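PDB 6ICN: methylxanthine N1-demethylase NdmA from Pseudomonas putida, which catalyses the N1-demethylation of caffeine to theobromine and formaldehyde, the first step in the bacterial breakdown of caffeine. Local coordinates for residues 165-170 and 281-286; 155-160 and 250-255; 175-180 and 309-314; 35-40 and 267-272. All blocks are in the same frame, centred on the assembly; numbering follows the deposited sequence.

Contact 1: 165-170 and 281-286; sequences LRIVIQ and FLIFAR
With a chi1 of 67°, Phe284 sets its CG between the backbone N and the carbonyl carbon and brings the ring up beside Val168, whose CG1 is anti to the backbone N (chi1 171°) and meets Phe284 CE1 and CZ. The two residues are paired in an antiparallel beta ladder, their side chains on the same face of the sheet; it joins strand 166-175, an edge strand within the chain, to strand 277-286 in the seven-stranded sheet of the catalytic domain. Val168 CB sits over one face of the Phe284 ring, 3.8 Å from its centroid, in a CH-pi contact. As a hydrogen-bonded pair the two are also clamped by Val168 N to Phe284 O at 2.8 Å and the return bond from Phe284 N to Val168 O. Gln170 stands its amide nearly perpendicular to the same ring, OE1 3.4 Å from Phe284 CE1; Asn300 ND2 on helix 293-313 satisfies that oxygen. The other sheet face is aliphatic: Ile167 CG2 and Ile283 CG2 press tightly together at 3.4 Å, and small Ala285 leaves room for Ala159 of the loop before strand 166-175. Arg166 and Arg286 run alongside each other with guanidinium planes 89° apart, a closeness of like charges probably eased by Asp293, which forms salt bridges with both, and by Asp291 on Arg286 NE. Arg286 NH1 also donates to a water at 2.9 Å that in turn donates to Arg166 O and Phe284 O.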
loop_
_atom_site.group_PDB
_atom_site.type_symbol
_atom_site.label_atom_id
_atom_site.label_comp_id
_atom_site.label_asym_id
_atom_site.label_seq_id
_atom_site.Cartn_x
_atom_site.Cartn_y
_atom_site.Cartn_z
ATOM N N LEU A 165 21.611 -37.452 -13.791
ATOM C CA LEU A 165 20.478 -36.624 -13.384
ATOM C C LEU A 165 20.913 -35.178 -13.181
ATOM O O LEU A 165 21.924 -34.915 -12.522
ATOM C CB LEU A 165 19.858 -37.154 -12.094
ATOM C CG LEU A 165 19.539 -38.647 -11.991
ATOM C CD1 LEU A 165 18.928 -38.969 -10.630
ATOM C CD2 LEU A 165 18.616 -39.081 -13.129
ATOM N N ARG A 166 20.133 -34.249 -13.733
ATOM C CA ARG A 166 20.300 -32.822 -13.486
ATOM C C ARG A 166 19.463 -32.450 -12.264
ATOM O O ARG A 166 18.271 -32.767 -12.219
ATOM C CB ARG A 166 19.859 -32.017 -14.711
ATOM C CG ARG A 166 19.766 -30.503 -14.502
ATOM C CD ARG A 166 19.404 -29.765 -15.795
ATOM N NE ARG A 166 19.311 -28.323 -15.596
ATOM C CZ ARG A 166 20.355 -27.500 -15.598
ATOM N NH1 ARG A 166 21.578 -27.987 -15.798
ATOM N NH2 ARG A 166 20.184 -26.193 -15.411
ATOM N N ILE A 167 20.086 -31.788 -11.287
ATOM C CA ILE A 167 19.452 -31.455 -10.007
ATOM C C ILE A 167 19.125 -29.966 -9.971
ATOM O O ILE A 167 19.976 -29.133 -10.298
ATOM C CB ILE A 167 20.365 -31.829 -8.829
ATOM C CG1 ILE A 167 20.618 -33.341 -8.810
ATOM C CG2 ILE A 167 19.768 -31.348 -7.511
ATOM C CD1 ILE A 167 21.584 -33.780 -7.722
ATOM N N VAL A 168 17.902 -29.630 -9.538
ATOM C CA VAL A 168 17.469 -28.249 -9.336
ATOM C C VAL A 168 17.002 -28.092 -7.892
ATOM O O VAL A 168 16.144 -28.855 -7.426
ATOM C CB VAL A 168 16.336 -27.865 -10.309
ATOM C CG1 VAL A 168 15.749 -26.488 -9.942
ATOM C CG2 VAL A 168 16.818 -27.909 -11.764
ATOM N N ILE A 169 17.568 -27.117 -7.187
ATOM C CA ILE A 169 17.169 -26.775 -5.821
ATOM C C ILE A 169 16.207 -25.596 -5.903
ATOM O O ILE A 169 16.601 -24.490 -6.297
ATOM C CB ILE A 169 18.383 -26.416 -4.953
ATOM C CG1 ILE A 169 19.398 -27.570 -4.927
ATOM C CG2 ILE A 169 17.935 -26.028 -3.523
ATOM C CD1 ILE A 169 20.782 -27.170 -4.349
ATOM N N GLN A 170 14.966 -25.800 -5.491
ATOM C CA GLN A 170 14.036 -24.676 -5.562
ATOM C C GLN A 170 14.213 -23.726 -4.379
ATOM O O GLN A 170 14.812 -24.058 -3.354
ATOM C CB GLN A 170 12.592 -25.170 -5.629
ATOM C CG GLN A 170 12.305 -25.912 -6.905
ATOM C CD GLN A 170 10.842 -25.888 -7.325
ATOM O OE1 GLN A 170 10.471 -26.546 -8.280
ATOM N NE2 GLN A 170 10.013 -25.118 -6.619
ATOM N N PHE A 281 11.394 -27.250 1.655
ATOM C CA PHE A 281 12.407 -27.341 0.614
ATOM C C PHE A 281 12.026 -28.434 -0.374
ATOM O O PHE A 281 11.625 -29.534 0.032
ATOM C CB PHE A 281 13.789 -27.641 1.226
ATOM C CG PHE A 281 14.240 -26.621 2.248
ATOM C CD1 PHE A 281 13.824 -26.714 3.580
ATOM C CD2 PHE A 281 15.073 -25.563 1.880
ATOM C CE1 PHE A 281 14.238 -25.774 4.530
ATOM C CE2 PHE A 281 15.486 -24.608 2.827
ATOM C CZ PHE A 281 15.070 -24.707 4.146
ATOM N N LEU A 282 12.148 -28.132 -1.666
ATOM C CA LEU A 282 12.025 -29.123 -2.728
ATOM C C LEU A 282 13.285 -29.095 -3.579
ATOM O O LEU A 282 13.700 -28.031 -4.065
ATOM C CB LEU A 282 10.803 -28.874 -3.629
ATOM C CG LEU A 282 10.702 -29.880 -4.798
ATOM C CD1 LEU A 282 10.345 -31.271 -4.265
ATOM C CD2 LEU A 282 9.693 -29.430 -5.862
ATOM N N ILE A 283 13.907 -30.257 -3.728
ATOM C CA ILE A 283 14.971 -30.473 -4.698
ATOM C C ILE A 283 14.457 -31.516 -5.676
ATOM O O ILE A 283 13.889 -32.530 -5.249
ATOM C CB ILE A 283 16.263 -30.966 -4.021
ATOM C CG1 ILE A 283 16.658 -30.050 -2.870
ATOM C CG2 ILE A 283 17.405 -31.053 -5.037
ATOM C CD1 ILE A 283 17.892 -30.509 -2.123
ATOM N N PHE A 284 14.638 -31.288 -6.974
ATOM C CA PHE A 284 14.180 -32.297 -7.919
ATOM C C PHE A 284 15.265 -32.586 -8.941
ATOM O O PHE A 284 16.051 -31.705 -9.313
ATOM C CB PHE A 284 12.837 -31.924 -8.612
ATOM C CG PHE A 284 12.916 -30.740 -9.528
ATOM C CD1 PHE A 284 12.733 -29.458 -9.041
ATOM C CD2 PHE A 284 13.151 -30.914 -10.883
ATOM C CE1 PHE A 284 12.789 -28.369 -9.894
ATOM C CE2 PHE A 284 13.231 -29.824 -11.743
ATOM C CZ PHE A 284 13.051 -28.550 -11.246
ATOM N N ALA A 285 15.309 -33.848 -9.365
ATOM C CA ALA A 285 16.340 -34.332 -10.275
ATOM C C ALA A 285 15.681 -35.052 -11.434
ATOM O O ALA A 285 14.659 -35.725 -11.254
ATOM C CB ALA A 285 17.318 -35.284 -9.580
ATOM N N ARG A 286 16.254 -34.907 -12.631
ATOM C CA ARG A 286 15.622 -35.550 -13.771
ATOM C C ARG A 286 16.670 -36.087 -14.729
ATOM O O ARG A 286 17.724 -35.476 -14.933
ATOM C CB ARG A 286 14.662 -34.607 -14.513
ATOM C CG ARG A 286 15.303 -33.374 -15.152
ATOM C CD ARG A 286 14.186 -32.389 -15.481
ATOM N NE ARG A 286 14.563 -31.357 -16.442
ATOM C CZ ARG A 286 15.187 -30.230 -16.126
ATOM N NH1 ARG A 286 15.545 -29.986 -14.867
ATOM N NH2 ARG A 286 15.444 -29.330 -17.076
HETATM O O HOH W 1 16.017 -31.427 -12.384
HETATM O O HOH W 2 12.844 -25.318 -1.909
#

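Contact 2: 155-160 and 250-255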
loop_
_atom_site.group_PDB
_atom_site.type_symbol
_atom_site.label_atom_id
_atom_site.label_comp_id
_atom_site.label_asym_id
_atom_site.label_seq_id
_atom_site.Cartn_x
_atom_site.Cartn_y
_atom_site.Cartn_z
ATOM N N PRO A 155 18.897 -36.856 6.323
ATOM C CA PRO A 155 18.060 -37.635 5.397
ATOM C C PRO A 155 18.703 -38.028 4.077
ATOM O O PRO A 155 19.630 -37.376 3.586
ATOM C CB PRO A 155 16.876 -36.688 5.155
ATOM C CG PRO A 155 16.731 -35.977 6.456
ATOM C CD PRO A 155 18.135 -35.770 6.967
ATOM N N TYR A 156 18.178 -39.102 3.489
ATOM C CA TYR A 156 18.682 -39.667 2.249
ATOM C C TYR A 156 18.021 -39.011 1.037
ATOM O O TYR A 156 16.792 -38.960 0.939
ATOM C CB TYR A 156 18.424 -41.175 2.257
ATOM C CG TYR A 156 18.589 -41.897 0.935
ATOM C CD1 TYR A 156 19.846 -42.135 0.402
ATOM C CD2 TYR A 156 17.479 -42.376 0.244
ATOM C CE1 TYR A 156 19.991 -42.816 -0.807
ATOM C CE2 TYR A 156 17.612 -43.073 -0.957
ATOM C CZ TYR A 156 18.875 -43.283 -1.477
ATOM O OH TYR A 156 18.999 -43.968 -2.672
ATOM N N PHE A 157 18.850 -38.535 0.110
ATOM C CA PHE A 157 18.445 -38.047 -1.205
ATOM C C PHE A 157 19.081 -38.959 -2.251
ATOM O O PHE A 157 20.310 -38.993 -2.374
ATOM C CB PHE A 157 18.909 -36.592 -1.368
ATOM C CG PHE A 157 18.602 -35.961 -2.706
ATOM C CD1 PHE A 157 17.488 -36.327 -3.450
ATOM C CD2 PHE A 157 19.423 -34.949 -3.191
ATOM C CE1 PHE A 157 17.198 -35.711 -4.684
ATOM C CE2 PHE A 157 19.139 -34.319 -4.411
ATOM C CZ PHE A 157 18.037 -34.703 -5.161
ATOM N N SER A 158 18.254 -39.689 -3.009
ATOM C CA SER A 158 18.779 -40.745 -3.879
ATOM C C SER A 158 19.566 -40.199 -5.074
ATOM O O SER A 158 20.429 -40.900 -5.621
ATOM C CB SER A 158 17.629 -41.637 -4.372
ATOM O OG SER A 158 16.736 -40.941 -5.238
ATOM N N ALA A 159 19.280 -38.976 -5.510
ATOM C CA ALA A 159 19.847 -38.458 -6.748
ATOM C C ALA A 159 21.223 -37.850 -6.571
ATOM O O ALA A 159 21.886 -37.570 -7.574
ATOM C CB ALA A 159 18.921 -37.404 -7.366
ATOM N N ALA A 160 21.666 -37.633 -5.335
ATOM C CA ALA A 160 22.974 -37.034 -5.113
ATOM C C ALA A 160 24.055 -37.908 -5.745
ATOM O O ALA A 160 24.051 -39.131 -5.586
ATOM C CB ALA A 160 23.225 -36.860 -3.616
ATOM N N ALA A 250 11.453 -35.953 5.998
ATOM C CA ALA A 250 12.041 -35.925 4.663
ATOM C C ALA A 250 11.445 -37.021 3.799
ATOM O O ALA A 250 11.299 -38.160 4.250
ATOM C CB ALA A 250 13.557 -36.085 4.734
ATOM N N ILE A 251 11.106 -36.683 2.555
ATOM C CA ILE A 251 10.549 -37.640 1.603
ATOM C C ILE A 251 11.384 -37.647 0.329
ATOM O O ILE A 251 11.537 -36.610 -0.329
ATOM C CB ILE A 251 9.082 -37.337 1.272
ATOM C CG1 ILE A 251 8.227 -37.403 2.545
ATOM C CG2 ILE A 251 8.552 -38.282 0.191
ATOM C CD1 ILE A 251 6.934 -36.644 2.393
ATOM N N ASN A 252 11.899 -38.826 -0.040
ATOM C CA ASN A 252 12.575 -39.033 -1.314
ATOM C C ASN A 252 11.652 -39.876 -2.184
ATOM O O ASN A 252 11.377 -41.040 -1.859
ATOM C CB ASN A 252 13.930 -39.715 -1.110
ATOM C CG ASN A 252 14.736 -39.807 -2.398
ATOM O OD1 ASN A 252 15.525 -38.910 -2.712
ATOM N ND2 ASN A 252 14.550 -40.891 -3.145
ATOM N N LEU A 253 11.140 -39.283 -3.268
ATOM C CA LEU A 253 10.206 -39.961 -4.166
ATOM C C LEU A 253 10.871 -40.152 -5.528
ATOM O O LEU A 253 11.125 -39.178 -6.248
ATOM C CB LEU A 253 8.899 -39.172 -4.295
ATOM C CG LEU A 253 7.933 -39.628 -5.394
ATOM C CD1 LEU A 253 7.558 -41.113 -5.227
ATOM C CD2 LEU A 253 6.663 -38.761 -5.394
ATOM N N GLU A 254 11.145 -41.406 -5.892
ATOM C CA GLU A 254 11.693 -41.722 -7.209
ATOM C C GLU A 254 10.556 -42.130 -8.133
ATOM O O GLU A 254 9.848 -43.104 -7.850
ATOM C CB GLU A 254 12.728 -42.841 -7.112
ATOM C CG GLU A 254 13.980 -42.458 -6.346
ATOM C CD GLU A 254 14.895 -43.659 -6.101
ATOM O OE1 GLU A 254 14.833 -44.272 -5.003
ATOM O OE2 GLU A 254 15.664 -43.997 -7.028
ATOM N N VAL A 255 10.373 -41.383 -9.224
ATOM C CA VAL A 255 9.318 -41.653 -10.200
ATOM C C VAL A 255 9.950 -42.203 -11.474
ATOM O O VAL A 255 10.781 -41.540 -12.110
ATOM C CB VAL A 255 8.479 -40.405 -10.522
ATOM C CG1 VAL A 255 7.342 -40.770 -11.476
ATOM C CG2 VAL A 255 7.931 -39.767 -9.253
HETATM O O HOH W 3 16.790 -45.381 -3.620
HETATM O O HOH W 4 17.311 -41.650 -7.545
#
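Asn252 lays its side-chain amide against Ser158, gripping the backbone and the hydroxyl of that one residue together. Ser158 is the second residue of a type I beta turn, Phe157 to Ala160, in the loop that leads to strand 166-175 and here runs over the catalytic-domain beta-sheet, in nearly the same direction as strand 250-257. With CG anti to the backbone N (chi1 -173°), Asn252 reaches out of its strand to the turn. Ser158 N donates to Asn252 OD1 at 2.9 Å, nearly straight at the hydrogen but from above the amide carbonyl plane, 51° out of it. In the amide plane, Asn252 ND2 donates to Ser158 OG at 3.0 Å. Asparagine suits the place because it offers an acceptor and a donor side by side; a leucine here would probably leave Ser158 N without its acceptor and the serine hydroxyl freer to turn. The Phe157 ring comes edge-on, its CD1 3.3 Å from Asn252 OD1, while its other contacts include the ring of Phe267 on the neighbouring strand. At the other end of the contact, Pro155 of the loop and Ala250 of the strand pack closely, CB to CB at 3.4 Å. Toward the more exposed end the link is through water: Glu254, its chain extended beyond CG, accepts on OE1 at 2.6 Å from a water that also bonds Tyr156 OH at 2.8 Å.

Contact 3: 175-180 and 309-314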
loop_
_atom_site.group_PDB
_atom_site.type_symbol
_atom_site.label_atom_id
_atom_site.label_comp_id
_atom_site.label_asym_id
_atom_site.label_seq_id
_atom_site.Cartn_x
_atom_site.Cartn_y
_atom_site.Cartn_z
ATOM N N TRP A 175 4.736 -22.306 4.637
ATOM C CA TRP A 175 3.330 -22.611 4.861
ATOM C C TRP A 175 2.963 -22.418 6.325
ATOM O O TRP A 175 3.749 -22.713 7.228
ATOM C CB TRP A 175 2.990 -24.054 4.478
ATOM C CG TRP A 175 2.831 -24.330 3.011
ATOM C CD1 TRP A 175 2.991 -23.449 1.974
ATOM C CD2 TRP A 175 2.434 -25.572 2.433
ATOM N NE1 TRP A 175 2.730 -24.086 0.775
ATOM C CE2 TRP A 175 2.384 -25.387 1.035
ATOM C CE3 TRP A 175 2.115 -26.831 2.960
ATOM C CZ2 TRP A 175 2.033 -26.415 0.162
ATOM C CZ3 TRP A 175 1.768 -27.858 2.079
ATOM C CH2 TRP A 175 1.723 -27.634 0.702
ATOM N N ASP A 176 1.741 -21.945 6.556
ATOM C CA ASP A 176 1.162 -21.893 7.890
ATOM C C ASP A 176 0.552 -23.257 8.214
ATOM O O ASP A 176 -0.658 -23.421 8.355
ATOM C CB ASP A 176 0.120 -20.780 7.960
ATOM C CG ASP A 176 -0.403 -20.550 9.362
ATOM O OD1 ASP A 176 0.406 -20.343 10.286
ATOM O OD2 ASP A 176 -1.641 -20.543 9.538
ATOM N N ALA A 177 1.425 -24.262 8.280
ATOM C CA ALA A 177 1.024 -25.624 8.616
ATOM C C ALA A 177 2.231 -26.329 9.212
ATOM O O ALA A 177 3.376 -25.941 8.973
ATOM C CB ALA A 177 0.510 -26.387 7.393
ATOM N N THR A 178 1.962 -27.366 10.003
ATOM C CA THR A 178 3.030 -28.091 10.677
ATOM C C THR A 178 3.740 -29.063 9.738
ATOM O O THR A 178 3.231 -29.461 8.683
ATOM C CB THR A 178 2.478 -28.864 11.867
ATOM O OG1 THR A 178 1.560 -29.869 11.394
ATOM C CG2 THR A 178 1.792 -27.918 12.842
ATOM N N ALA A 179 4.939 -29.481 10.164
ATOM C CA ALA A 179 5.715 -30.414 9.356
ATOM C C ALA A 179 5.023 -31.769 9.249
ATOM O O ALA A 179 5.073 -32.403 8.198
ATOM C CB ALA A 179 7.121 -30.563 9.935
ATOM N N GLU A 180 4.356 -32.212 10.316
ATOM C CA GLU A 180 3.582 -33.452 10.250
ATOM C C GLU A 180 2.454 -33.361 9.217
ATOM O O GLU A 180 2.263 -34.281 8.410
ATOM C CB GLU A 180 3.019 -33.788 11.639
ATOM C CG GLU A 180 4.084 -34.095 12.705
ATOM C CD GLU A 180 4.637 -32.847 13.439
ATOM O OE1 GLU A 180 4.285 -31.677 13.093
ATOM O OE2 GLU A 180 5.437 -33.033 14.394
ATOM N N PRO A 309 -3.830 -23.699 0.373
ATOM C CA PRO A 309 -4.961 -23.178 1.158
ATOM C C PRO A 309 -5.654 -24.260 1.973
ATOM O O PRO A 309 -6.095 -24.007 3.100
ATOM C CB PRO A 309 -5.884 -22.576 0.093
ATOM C CG PRO A 309 -5.443 -23.144 -1.203
ATOM C CD PRO A 309 -3.987 -23.435 -1.069
ATOM N N VAL A 310 -5.737 -25.469 1.425
ATOM C CA VAL A 310 -6.423 -26.539 2.147
ATOM C C VAL A 310 -5.600 -26.985 3.338
ATOM O O VAL A 310 -6.131 -27.182 4.444
ATOM C CB VAL A 310 -6.735 -27.697 1.183
ATOM C CG1 VAL A 310 -7.445 -28.845 1.914
ATOM C CG2 VAL A 310 -7.570 -27.181 0.015
ATOM N N ILE A 311 -4.290 -27.169 3.148
ATOM C CA ILE A 311 -3.481 -27.622 4.273
ATOM C C ILE A 311 -3.413 -26.544 5.357
ATOM O O ILE A 311 -3.473 -26.850 6.552
ATOM C CB ILE A 311 -2.080 -28.070 3.799
ATOM C CG1 ILE A 311 -1.281 -28.569 4.994
ATOM C CG2 ILE A 311 -1.308 -26.921 3.130
ATOM C CD1 ILE A 311 0.004 -29.263 4.636
ATOM N N GLU A 312 -3.303 -25.264 4.962
ATOM C CA GLU A 312 -3.278 -24.201 5.966
ATOM C C GLU A 312 -4.610 -24.069 6.695
ATOM O O GLU A 312 -4.640 -23.536 7.806
ATOM C CB GLU A 312 -2.889 -22.864 5.316
ATOM C CG GLU A 312 -1.441 -22.842 4.806
ATOM C CD GLU A 312 -1.007 -21.473 4.302
ATOM O OE1 GLU A 312 0.197 -21.146 4.434
ATOM O OE2 GLU A 312 -1.873 -20.720 3.773
ATOM N N SER A 313 -5.706 -24.573 6.111
ATOM C CA SER A 313 -7.006 -24.505 6.775
ATOM C C SER A 313 -7.182 -25.570 7.858
ATOM O O SER A 313 -8.045 -25.405 8.733
ATOM C CB SER A 313 -8.143 -24.644 5.747
ATOM O OG SER A 313 -8.415 -26.006 5.455
ATOM N N GLN A 314 -6.394 -26.640 7.829
ATOM C CA GLN A 314 -6.576 -27.719 8.801
ATOM C C GLN A 314 -6.403 -27.197 10.225
ATOM O O GLN A 314 -5.419 -26.521 10.552
ATOM C CB GLN A 314 -5.589 -28.843 8.512
ATOM C CG GLN A 314 -5.882 -29.584 7.203
ATOM C CD GLN A 314 -4.865 -30.670 6.956
ATOM O OE1 GLN A 314 -3.802 -30.423 6.387
ATOM N NE2 GLN A 314 -5.176 -31.893 7.402
#
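Trp175 turns one face of its indole to Ile311, and the two side chains cross at about a right angle. Ile311 CG2 lies over the six-membered ring, 3.7 Å from its centroid and 29° off the normal, a CH-pi contact displaced toward the rim. The branching of isoleucine is put to use here: with CG1 anti to the backbone N (chi1 -178°), CD1 arrives at the same rim, 3.4 Å from Trp175 CZ3, while CG1 touches Ala177 CB at 3.7 Å. The methyl of Ala177 is small enough to let the helix come this near. Next along the helix, Glu312 extends alongside to the backbone of Asp176. Its OE1 accepts from Asp176 N at 2.7 Å in an almost straight bond, the N-H arriving on the anti side of the carboxylate and somewhat out of its plane, and OE2 is held by a salt bridge to Lys308. That backbone N belongs to the centre of an inverse gamma turn, where the chain leaves strand 166-175. With an alanine in place of Glu312, Asp176 N would probably lose its acceptor and Lys308 a salt-bridge partner. The Asp176 carboxylate itself is directed to Lys317 and His276. Trp175 also touches Asp307, which with His191 and His196 holds the cobalt ion, and at the end of the segment Gln314 NE2 donates to Arg83 O of the second subunit, a residue of that subunit's cluster pocket. The arrangement is that of a Rieske oxygenase, whose two-histidine, one-carboxylate metal site lies close to a neighbouring subunit's Rieske domain.

Contact 4: 35-40 and 267-272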
loop_
_atom_site.group_PDB
_atom_site.type_symbol
_atom_site.label_atom_id
_atom_site.label_comp_id
_atom_site.label_asym_id
_atom_site.label_seq_id
_atom_site.Cartn_x
_atom_site.Cartn_y
_atom_site.Cartn_z
ATOM N N TRP A 35 18.228 -34.196 12.505
ATOM C CA TRP A 35 18.719 -33.149 11.608
ATOM C C TRP A 35 17.557 -32.524 10.852
ATOM O O TRP A 35 16.750 -33.234 10.244
ATOM C CB TRP A 35 19.719 -33.730 10.607
ATOM C CG TRP A 35 21.001 -34.235 11.234
ATOM C CD1 TRP A 35 21.221 -35.478 11.785
ATOM C CD2 TRP A 35 22.235 -33.514 11.370
ATOM N NE1 TRP A 35 22.516 -35.561 12.259
ATOM C CE2 TRP A 35 23.156 -34.373 12.012
ATOM C CE3 TRP A 35 22.650 -32.227 11.011
ATOM C CZ2 TRP A 35 24.467 -33.987 12.289
ATOM C CZ3 TRP A 35 23.952 -31.843 11.296
ATOM C CH2 TRP A 35 24.850 -32.729 11.913
ATOM N N HIS A 36 17.505 -31.192 10.839
ATOM C CA HIS A 36 16.503 -30.479 10.066
ATOM C C HIS A 36 17.184 -29.459 9.164
ATOM O O HIS A 36 18.126 -28.794 9.595
ATOM C CB HIS A 36 15.512 -29.744 10.978
ATOM C CG HIS A 36 14.797 -30.640 11.950
ATOM N ND1 HIS A 36 13.753 -31.461 11.574
ATOM C CD2 HIS A 36 14.965 -30.822 13.280
ATOM C CE1 HIS A 36 13.325 -32.130 12.634
ATOM N NE2 HIS A 36 14.042 -31.760 13.684
ATOM N N PRO A 37 16.684 -29.270 7.941
ATOM C CA PRO A 37 17.232 -28.218 7.072
ATOM C C PRO A 37 16.729 -26.870 7.552
ATOM O O PRO A 37 15.578 -26.735 7.976
ATOM C CB PRO A 37 16.653 -28.564 5.695
ATOM C CG PRO A 37 15.280 -29.167 6.040
ATOM C CD PRO A 37 15.468 -29.892 7.373
ATOM N N VAL A 38 17.589 -25.860 7.481
ATOM C CA VAL A 38 17.182 -24.531 7.921
ATOM C C VAL A 38 17.268 -23.494 6.819
ATOM O O VAL A 38 16.566 -22.471 6.903
ATOM C CB VAL A 38 17.985 -24.069 9.152
ATOM C CG1 VAL A 38 17.674 -25.001 10.339
ATOM C CG2 VAL A 38 19.509 -24.014 8.858
ATOM N N CYS A 39 18.061 -23.730 5.787
ATOM C CA CYS A 39 18.193 -22.792 4.683
ATOM C C CYS A 39 18.910 -23.503 3.555
ATOM O O CYS A 39 19.511 -24.563 3.759
ATOM C CB CYS A 39 18.957 -21.532 5.112
ATOM S SG CYS A 39 20.711 -21.795 5.563
ATOM N N THR A 40 18.803 -22.938 2.355
ATOM C CA THR A 40 19.680 -23.370 1.278
ATOM C C THR A 40 21.032 -22.679 1.414
ATOM O O THR A 40 21.162 -21.630 2.060
ATOM C CB THR A 40 19.099 -23.038 -0.101
ATOM O OG1 THR A 40 19.041 -21.611 -0.264
ATOM C CG2 THR A 40 17.694 -23.633 -0.262
ATOM N N PHE A 267 12.612 -34.573 -3.845
ATOM C CA PHE A 267 13.094 -34.631 -2.472
ATOM C C PHE A 267 12.470 -33.456 -1.739
ATOM O O PHE A 267 12.775 -32.291 -2.034
ATOM C CB PHE A 267 14.622 -34.591 -2.425
ATOM C CG PHE A 267 15.197 -34.574 -1.038
ATOM C CD1 PHE A 267 15.289 -35.744 -0.283
ATOM C CD2 PHE A 267 15.667 -33.391 -0.485
ATOM C CE1 PHE A 267 15.842 -35.724 0.980
ATOM C CE2 PHE A 267 16.225 -33.357 0.800
ATOM C CZ PHE A 267 16.314 -34.526 1.534
ATOM N N ASN A 268 11.570 -33.754 -0.814
ATOM C CA ASN A 268 10.839 -32.713 -0.102
ATOM C C ASN A 268 11.086 -32.862 1.390
ATOM O O ASN A 268 10.951 -33.962 1.937
ATOM C CB ASN A 268 9.337 -32.785 -0.420
ATOM C CG ASN A 268 8.590 -31.528 0.030
ATOM O OD1 ASN A 268 8.049 -31.500 1.138
ATOM N ND2 ASN A 268 8.582 -30.471 -0.819
ATOM N N VAL A 269 11.463 -31.768 2.050
ATOM C CA VAL A 269 11.684 -31.800 3.496
ATOM C C VAL A 269 11.200 -30.490 4.123
ATOM O O VAL A 269 11.354 -29.406 3.547
ATOM C CB VAL A 269 13.169 -32.100 3.817
ATOM C CG1 VAL A 269 14.118 -31.064 3.146
ATOM C CG2 VAL A 269 13.406 -32.200 5.330
ATOM N N SER A 270 10.595 -30.595 5.306
ATOM C CA SER A 270 10.030 -29.452 6.017
ATOM C C SER A 270 10.911 -29.092 7.206
ATOM O O SER A 270 11.247 -29.964 8.018
ATOM C CB SER A 270 8.607 -29.739 6.524
ATOM O OG SER A 270 7.717 -30.115 5.489
ATOM N N CYS A 271 11.264 -27.817 7.319
ATOM C CA CYS A 271 11.831 -27.287 8.558
ATOM C C CYS A 271 10.704 -26.920 9.517
ATOM O O CYS A 271 9.883 -26.041 9.195
ATOM C CB CYS A 271 12.691 -26.066 8.291
ATOM S SG CYS A 271 13.412 -25.287 9.780
ATOM N N PRO A 272 10.613 -27.559 10.674
ATOM C CA PRO A 272 9.638 -27.136 11.685
ATOM C C PRO A 272 10.096 -25.852 12.358
ATOM O O PRO A 272 10.856 -25.863 13.332
ATOM C CB PRO A 272 9.619 -28.318 12.661
ATOM C CG PRO A 272 11.028 -28.840 12.596
ATOM C CD PRO A 272 11.433 -28.698 11.142
HETATM O O HOH W 5 13.096 -31.754 8.840
#
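His36 leaves its strand with CB directed toward Pro272, and CG, anti to the carbonyl carbon (chi1 -58°), turns one face of the imidazole to Pro272 CG. The His36 CG passes 4.0 Å from Pro272 CD. The next atom, ND1, comes closer, 3.6 Å from the same CD, and also bonds a water lying at the ring edge; that water donates to Ser270 O at 2.7 Å, joining the strands where no direct hydrogen bond does. CE1 comes beside Pro272 CG, which stands 4.0 Å from the ring centroid as a CH-pi contact. At the tip, NE2 is paired with Leu31 O. A flat ring with two nitrogens in its edge suits this buried place, since a face can pack while both nitrogens find partners. Pro37 follows, bringing no N-H to satisfy: its CG slides past Val269, 3.6 Å from CG2. The Pro37 O faces Cys271 CB at 3.0 Å and, though buried, has no hydrogen-bond partner in the model. Such side-chain packing befits strands whose local axes are 6.1 Å apart and cross at 85°, too steeply for a ladder. Strand 35-40 belongs to the Rieske domain and 263-274 to the catalytic domain, so this is an interface between the two. On the Rieske side, Trp142 of strand 140-144 covers Pro37 and Leu59 of strand 55-59 touches both His36 and Cys271; on the catalytic side, Ala179 and Arg182 of helix 179-186 pack on Ser270, whose OG bonds Asn280 of strand 277-286.

Contacts 1, 2 and 4 share the catalytic-domain sheet. Contacts 1 and 2, centres about 10 Å apart, meet where Ile283 CG2 touches Phe157 CZ at 3.7 Å. Contact 4, close to the centre of the chain, supplies the strand between theirs: Ile283 O lies 2.8 Å from Phe267 N, and Ile251 N equally near Asn268 O. Contact 3 sits off to one side, about 23 Å from contacts 1 and 2 between centres, meeting contact 4 through Ala179 and Ser270. Caffeine lies closest to contacts 1 and 2: Leu253 of contact 2 touches it and the Leu282 side chain of contact 1 is about 4 Å away. The Trp175 side chain is about 7 Å from both caffeine and the cobalt ion; contact 4 is farther, its Ser270 side chain about 11 Å from caffeine.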